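PDB 2Q04: acetoin utilization protein from Exiguobacterium sibiricum, which probably acts as a GNAT-type acetyltransferase, moving an acetyl group from acetyl-CoA to an acceptor, with a likely role in acetoin utilization. Local coordinates for residues P83-S88 against I95-A100; I131-Y136 against G163-F168. All blocks are in the same frame, centred on the assembly; numbering follows the deposited sequence.

Interaction 1: residues P83-S88 against I95-A100; sequences PYETWS and ILELGA. With CA (calcium ion), chain H; CA (calcium ion), chain G.
Ile-95 turns its CG2 branch to the carbonyl of Trp-87, 4.3 Å from CG2 to O, where the loop after strand 71-79 folds back over the start of strand 95-103. This packed side sets a methyl against a carbonyl, and the backbones stay well apart: the CA atoms of Trp-87 and Glu-97, the nearest pair, are separated by 8.4 Å, and no hydrogen bond between the two segments is found. Within 83-88, Thr-86 CG2 covers one face of the indole over its centre, 3.6 Å above the plane, while Glu-85 OE1 lies in the ring plane at its edge; these neighbours hold the indole in place on its own segment. Beyond the two segments, helix 193-203 closes over Ile-95 and touches Trp-87.

The looser side is made by two carboxylates. Glu-97 has CG anti to its backbone N (chi1 -173°) and an extended chain, which carries its carboxylate across toward partly exposed Glu-85; OE2 of Glu-97 and OE1 of Glu-85 stop 4.5 Å apart. Water 1 donates to Glu-97 OE2 at 2.6 Å and to Leu-98 O at 2.8 Å, and also binds a calcium ion at 2.6 Å. That ion takes Gly-99 O directly at 2.5 Å. Ser-88 O, with Gly-90 O, binds a second calcium. With both its protons given to oxygens, water 1 turns oxygen toward the metal, making Glu-97 a second-shell ligand, and the nearby cation probably eases the repulsion between the acidic groups.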
loop_
_atom_site.group_PDB
_atom_site.type_symbol
_atom_site.label_atom_id
_atom_site.label_comp_id
_atom_site.label_asym_id
_atom_site.label_seq_id
_atom_site.Cartn_x
_atom_site.Cartn_y
_atom_site.Cartn_z
ATOM N N PRO A 83 0.321 -13.780 7.397
ATOM C CA PRO A 83 0.899 -15.021 7.952
ATOM C C PRO A 83 0.904 -16.202 6.970
ATOM O O PRO A 83 1.676 -17.141 7.148
ATOM C CB PRO A 83 -0.023 -15.337 9.135
ATOM C CG PRO A 83 -0.619 -14.051 9.510
ATOM C CD PRO A 83 -0.752 -13.251 8.253
ATOM N N TYR A 84 0.019 -16.158 5.964
ATOM C CA TYR A 84 -0.126 -17.258 5.006
ATOM C C TYR A 84 0.405 -16.899 3.595
ATOM O O TYR A 84 0.106 -17.582 2.610
ATOM C CB TYR A 84 -1.590 -17.714 4.950
ATOM C CG TYR A 84 -2.068 -18.293 6.262
ATOM C CD1 TYR A 84 -1.559 -19.498 6.733
ATOM C CD2 TYR A 84 -2.986 -17.608 7.060
ATOM C CE1 TYR A 84 -1.973 -20.036 7.957
ATOM C CE2 TYR A 84 -3.404 -18.127 8.288
ATOM C CZ TYR A 84 -2.889 -19.348 8.731
ATOM O OH TYR A 84 -3.297 -19.886 9.949
ATOM N N GLU A 85 1.213 -15.849 3.527
ATOM C CA GLU A 85 1.966 -15.524 2.321
ATOM C C GLU A 85 3.443 -15.572 2.683
ATOM O O GLU A 85 3.789 -15.549 3.858
ATOM C CB GLU A 85 1.580 -14.133 1.792
ATOM C CG GLU A 85 0.131 -14.049 1.244
ATOM C CD GLU A 85 -0.132 -12.766 0.426
ATOM O OE1 GLU A 85 0.576 -11.748 0.646
ATOM O OE2 GLU A 85 -1.048 -12.784 -0.434
ATOM N N THR A 86 4.313 -15.647 1.681
ATOM C CA THR A 86 5.755 -15.849 1.945
ATOM C C THR A 86 6.438 -14.644 2.619
ATOM O O THR A 86 7.418 -14.808 3.342
ATOM C CB THR A 86 6.542 -16.231 0.650
ATOM O OG1 THR A 86 7.905 -16.559 0.994
ATOM C CG2 THR A 86 6.534 -15.101 -0.356
ATOM N N TRP A 87 5.853 -13.468 2.473
ATOM C CA TRP A 87 6.490 -12.233 2.935
ATOM C C TRP A 87 6.535 -12.088 4.483
ATOM O O TRP A 87 7.228 -11.222 4.999
ATOM C CB TRP A 87 5.795 -11.020 2.293
ATOM C CG TRP A 87 5.572 -11.223 0.852
ATOM C CD1 TRP A 87 4.381 -11.492 0.239
ATOM C CD2 TRP A 87 6.577 -11.369 -0.149
ATOM N NE1 TRP A 87 4.579 -11.733 -1.095
ATOM C CE2 TRP A 87 5.921 -11.669 -1.361
ATOM C CE3 TRP A 87 7.970 -11.254 -0.146
ATOM C CZ2 TRP A 87 6.614 -11.859 -2.561
ATOM C CZ3 TRP A 87 8.654 -11.436 -1.338
ATOM C CH2 TRP A 87 7.974 -11.741 -2.528
ATOM N N SER A 88 5.857 -12.994 5.203
ATOM C CA SER A 88 5.798 -12.923 6.661
ATOM C C SER A 88 6.742 -13.916 7.343
ATOM O O SER A 88 6.801 -13.969 8.561
ATOM C CB SER A 88 4.364 -13.168 7.148
ATOM O OG SER A 88 3.933 -14.479 6.844
ATOM N N ILE A 95 9.956 -5.482 8.781
ATOM C CA ILE A 95 9.355 -5.648 7.473
ATOM C C ILE A 95 7.847 -5.373 7.544
ATOM O O ILE A 95 7.108 -6.043 8.276
ATOM C CB ILE A 95 9.641 -7.052 6.888
ATOM C CG1 ILE A 95 11.131 -7.165 6.538
ATOM C CG2 ILE A 95 8.785 -7.301 5.630
ATOM C CD1 ILE A 95 11.535 -8.494 5.955
ATOM N N LEU A 96 7.418 -4.348 6.808
ATOM C CA LEU A 96 6.041 -3.898 6.812
ATOM C C LEU A 96 5.486 -4.000 5.404
ATOM O O LEU A 96 6.214 -3.827 4.441
ATOM C CB LEU A 96 5.989 -2.440 7.280
ATOM C CG LEU A 96 4.630 -1.869 7.671
ATOM C CD1 LEU A 96 4.092 -2.551 8.919
ATOM C CD2 LEU A 96 4.749 -0.379 7.899
ATOM N N GLU A 97 4.202 -4.293 5.280
ATOM C CA GLU A 97 3.590 -4.377 3.963
ATOM C C GLU A 97 2.631 -3.222 3.697
ATOM O O GLU A 97 1.800 -2.891 4.526
ATOM C CB GLU A 97 2.859 -5.715 3.766
ATOM C CG GLU A 97 2.341 -5.912 2.309
ATOM C CD GLU A 97 1.431 -7.114 2.150
ATOM O OE1 GLU A 97 1.201 -7.823 3.143
ATOM O OE2 GLU A 97 0.918 -7.325 1.030
ATOM N N LEU A 98 2.829 -2.566 2.566
ATOM C CA LEU A 98 1.854 -1.675 2.026
ATOM C C LEU A 98 0.810 -2.574 1.421
ATOM O O LEU A 98 1.019 -3.148 0.353
ATOM C CB LEU A 98 2.496 -0.772 0.949
ATOM C CG LEU A 98 1.676 0.397 0.362
ATOM C CD1 LEU A 98 2.562 1.232 -0.552
ATOM C CD2 LEU A 98 0.434 -0.088 -0.405
ATOM N N GLY A 99 -0.240 -2.834 2.179
ATOM C CA GLY A 99 -1.246 -3.811 1.779
ATOM C C GLY A 99 -1.860 -3.479 0.450
ATOM O O GLY A 99 -1.696 -4.214 -0.517
ATOM N N ALA A 100 -2.538 -2.333 0.389
ATOM C CA ALA A 100 -3.210 -1.914 -0.821
ATOM C C ALA A 100 -3.341 -0.392 -0.902
ATOM O O ALA A 100 -3.092 0.326 0.070
ATOM C CB ALA A 100 -4.582 -2.569 -0.909
HETATM CA CA CA H . 7.574 -12.305 10.314
HETATM CA CA CA G . -1.029 -5.484 -2.514
HETATM O O HOH W 1 1.081 -5.647 -0.919
HETATM O O HOH W 2 -0.040 -3.334 -3.088
HETATM O O HOH W 3 -2.419 -7.799 -2.167
#

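Interaction 2: residues I131-Y136 against G163-F168; sequences ILTTEY and GGLVFF. With CA (calcium ion), chain G; EDO (1,2-ethanediol), chain J.
In the GNAT core, the central strand 130-135 receives Leu-165 from the turn that leads into strand 166-168, and Thr-133 and Ile-131 form its seat. Leu-165 CD2 reaches Thr-133 CG2 at 3.4 Å, the two side chains crossing at about a right angle; the same methyl lies 4.1 Å from Ile-131 O. Gly-164, at phi 98° in a Schellman motif, ends helix 149-162 and turns the chain toward this seat.

Thr-133 divides its branches: with OG1 anti to the backbone N (chi1 -153°), the methyl CG2 meets Leu-165 while its OG1 bonds to Leu-98 O and accepts from water 2 at 2.7 Å. Water 2 also donates to Glu-135 OE2 at 2.7 Å and binds calcium at 2.4 Å, and Thr-134 O is a direct ligand at 2.5 Å. Trp-140 NE1 holds the other glutamate oxygen, OE1. An alanine in place of Glu-135 would probably leave water 2 without one of its acceptors and Trp-140 NE1 without its carboxylate partner. Strand 182-187, lying between 130-135 and 166-168 and antiparallel to both, gives the strand order characteristic of the C-terminal half of GNAT folds.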
loop_
_atom_site.group_PDB
_atom_site.type_symbol
_atom_site.label_atom_id
_atom_site.label_comp_id
_atom_site.label_asym_id
_atom_site.label_seq_id
_atom_site.Cartn_x
_atom_site.Cartn_y
_atom_site.Cartn_z
ATOM N N ILE A 131 9.544 -1.443 3.604
ATOM C CA ILE A 131 8.137 -1.528 3.206
ATOM C C ILE A 131 8.005 -2.168 1.824
ATOM O O ILE A 131 8.356 -1.566 0.815
ATOM C CB ILE A 131 7.463 -0.112 3.201
ATOM C CG1 ILE A 131 7.676 0.580 4.553
ATOM C CG2 ILE A 131 5.946 -0.223 2.885
ATOM C CD1 ILE A 131 7.338 2.067 4.545
ATOM N N LEU A 132 7.518 -3.394 1.792
ATOM C CA LEU A 132 7.332 -4.092 0.547
ATOM C C LEU A 132 5.874 -4.065 0.157
ATOM O O LEU A 132 5.017 -3.784 0.977
ATOM C CB LEU A 132 7.856 -5.550 0.652
ATOM C CG LEU A 132 7.213 -6.529 1.684
ATOM C CD1 LEU A 132 5.846 -7.042 1.220
ATOM C CD2 LEU A 132 8.145 -7.704 1.927
ATOM N N THR A 133 5.600 -4.335 -1.108
ATOM C CA THR A 133 4.225 -4.379 -1.602
ATOM C C THR A 133 4.136 -5.309 -2.808
ATOM O O THR A 133 5.111 -5.482 -3.541
ATOM C CB THR A 133 3.691 -2.915 -2.000
ATOM O OG1 THR A 133 2.272 -2.865 -1.864
ATOM C CG2 THR A 133 4.064 -2.558 -3.406
ATOM N N THR A 134 2.976 -5.919 -2.988
ATOM C CA THR A 134 2.736 -6.811 -4.107
ATOM C C THR A 134 1.557 -6.316 -4.904
ATOM O O THR A 134 0.551 -5.902 -4.333
ATOM C CB THR A 134 2.416 -8.208 -3.626
ATOM O OG1 THR A 134 1.345 -8.149 -2.673
ATOM C CG2 THR A 134 3.632 -8.841 -2.979
ATOM N N GLU A 135 1.679 -6.360 -6.232
ATOM C CA GLU A 135 0.598 -5.917 -7.137
ATOM C C GLU A 135 0.344 -6.989 -8.196
ATOM O O GLU A 135 1.264 -7.423 -8.868
ATOM C CB GLU A 135 0.976 -4.585 -7.808
ATOM C CG GLU A 135 0.901 -3.353 -6.864
ATOM C CD GLU A 135 -0.542 -2.936 -6.536
ATOM O OE1 GLU A 135 -1.442 -3.245 -7.338
ATOM O OE2 GLU A 135 -0.769 -2.294 -5.472
ATOM N N TYR A 136 -0.915 -7.421 -8.313
ATOM C CA TYR A 136 -1.299 -8.463 -9.244
ATOM C C TYR A 136 -2.337 -7.938 -10.234
ATOM O O TYR A 136 -3.306 -7.290 -9.837
ATOM C CB TYR A 136 -1.891 -9.638 -8.490
ATOM C CG TYR A 136 -1.026 -10.154 -7.373
ATOM C CD1 TYR A 136 -0.205 -11.264 -7.558
ATOM C CD2 TYR A 136 -1.048 -9.557 -6.122
ATOM C CE1 TYR A 136 0.581 -11.763 -6.518
ATOM C CE2 TYR A 136 -0.257 -10.042 -5.076
ATOM C CZ TYR A 136 0.548 -11.147 -5.283
ATOM O OH TYR A 136 1.307 -11.639 -4.259
ATOM N N GLY A 163 6.464 7.168 -3.892
ATOM C CA GLY A 163 6.419 6.831 -2.462
ATOM C C GLY A 163 7.723 6.210 -1.960
ATOM O O GLY A 163 7.844 5.873 -0.788
ATOM N N GLY A 164 8.684 6.025 -2.867
ATOM C CA GLY A 164 9.987 5.468 -2.509
ATOM C C GLY A 164 10.126 3.978 -2.797
ATOM O O GLY A 164 11.198 3.408 -2.601
ATOM N N LEU A 165 9.040 3.342 -3.239
ATOM C CA LEU A 165 9.075 1.916 -3.580
ATOM C C LEU A 165 9.721 1.693 -4.956
ATOM O O LEU A 165 9.466 2.431 -5.895
ATOM C CB LEU A 165 7.657 1.300 -3.557
ATOM C CG LEU A 165 7.101 0.993 -2.159
ATOM C CD1 LEU A 165 6.560 2.249 -1.510
ATOM C CD2 LEU A 165 6.029 -0.071 -2.219
ATOM N N VAL A 166 10.533 0.637 -5.053
ATOM C CA VAL A 166 11.221 0.279 -6.278
ATOM C C VAL A 166 10.972 -1.187 -6.598
ATOM O O VAL A 166 10.860 -2.000 -5.697
ATOM C CB VAL A 166 12.782 0.464 -6.103
ATOM C CG1 VAL A 166 13.485 0.371 -7.421
ATOM C CG2 VAL A 166 13.091 1.773 -5.432
ATOM N N PHE A 167 10.930 -1.520 -7.895
ATOM C CA PHE A 167 10.728 -2.891 -8.338
ATOM C C PHE A 167 11.880 -3.786 -7.916
ATOM O O PHE A 167 13.042 -3.391 -8.000
ATOM C CB PHE A 167 10.586 -2.934 -9.846
ATOM C CG PHE A 167 10.582 -4.313 -10.409
ATOM C CD1 PHE A 167 9.402 -4.998 -10.576
ATOM C CD2 PHE A 167 11.777 -4.934 -10.773
ATOM C CE1 PHE A 167 9.399 -6.273 -11.101
ATOM C CE2 PHE A 167 11.779 -6.201 -11.295
ATOM C CZ PHE A 167 10.594 -6.873 -11.468
ATOM N N PHE A 168 11.539 -4.997 -7.448
ATOM C CA PHE A 168 12.538 -6.030 -7.117
ATOM C C PHE A 168 12.151 -7.347 -7.769
ATOM O O PHE A 168 10.989 -7.756 -7.702
ATOM C CB PHE A 168 12.637 -6.228 -5.600
ATOM C CG PHE A 168 13.416 -5.155 -4.901
ATOM C CD1 PHE A 168 14.796 -5.223 -4.825
ATOM C CD2 PHE A 168 12.771 -4.080 -4.313
ATOM C CE1 PHE A 168 15.517 -4.235 -4.185
ATOM C CE2 PHE A 168 13.495 -3.092 -3.653
ATOM C CZ PHE A 168 14.864 -3.170 -3.599
HETATM CA CA CA G . -1.029 -5.484 -2.514
HETATM C C1 EDO J . -4.948 -1.056 -8.074
HETATM O O1 EDO J . -3.513 -0.941 -8.211
HETATM C C2 EDO J . -5.304 -1.635 -6.720
HETATM O O2 EDO J . -6.627 -2.166 -6.758
HETATM O O HOH W 2 -0.040 -3.334 -3.088
HETATM O O HOH W 1 1.081 -5.647 -0.919
HETATM O O HOH W 3 -2.419 -7.799 -2.167
#

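From the N terminus, residues 83-88 meet 95-100 first, so interaction 1 closes a short loop with six intervening residues, none helical or in a strand. Interaction 2 opens only at 131 and closes a longer excursion, 26 residues of which 18 are helical. The two loops are therefore in series, neither nested nor crossed. They meet edge to edge in the sheet, because strands 95-103 and 130-135 are parallel neighbours: Leu-98 N lies 3.0 Å from Leu-132 O, a probable hydrogen bond. One calcium ion bridges them, taking a backbone oxygen from each and sharing three waters. Together they link the loop between strands 71-79 and 95-103, the central strands and the C-terminal strands.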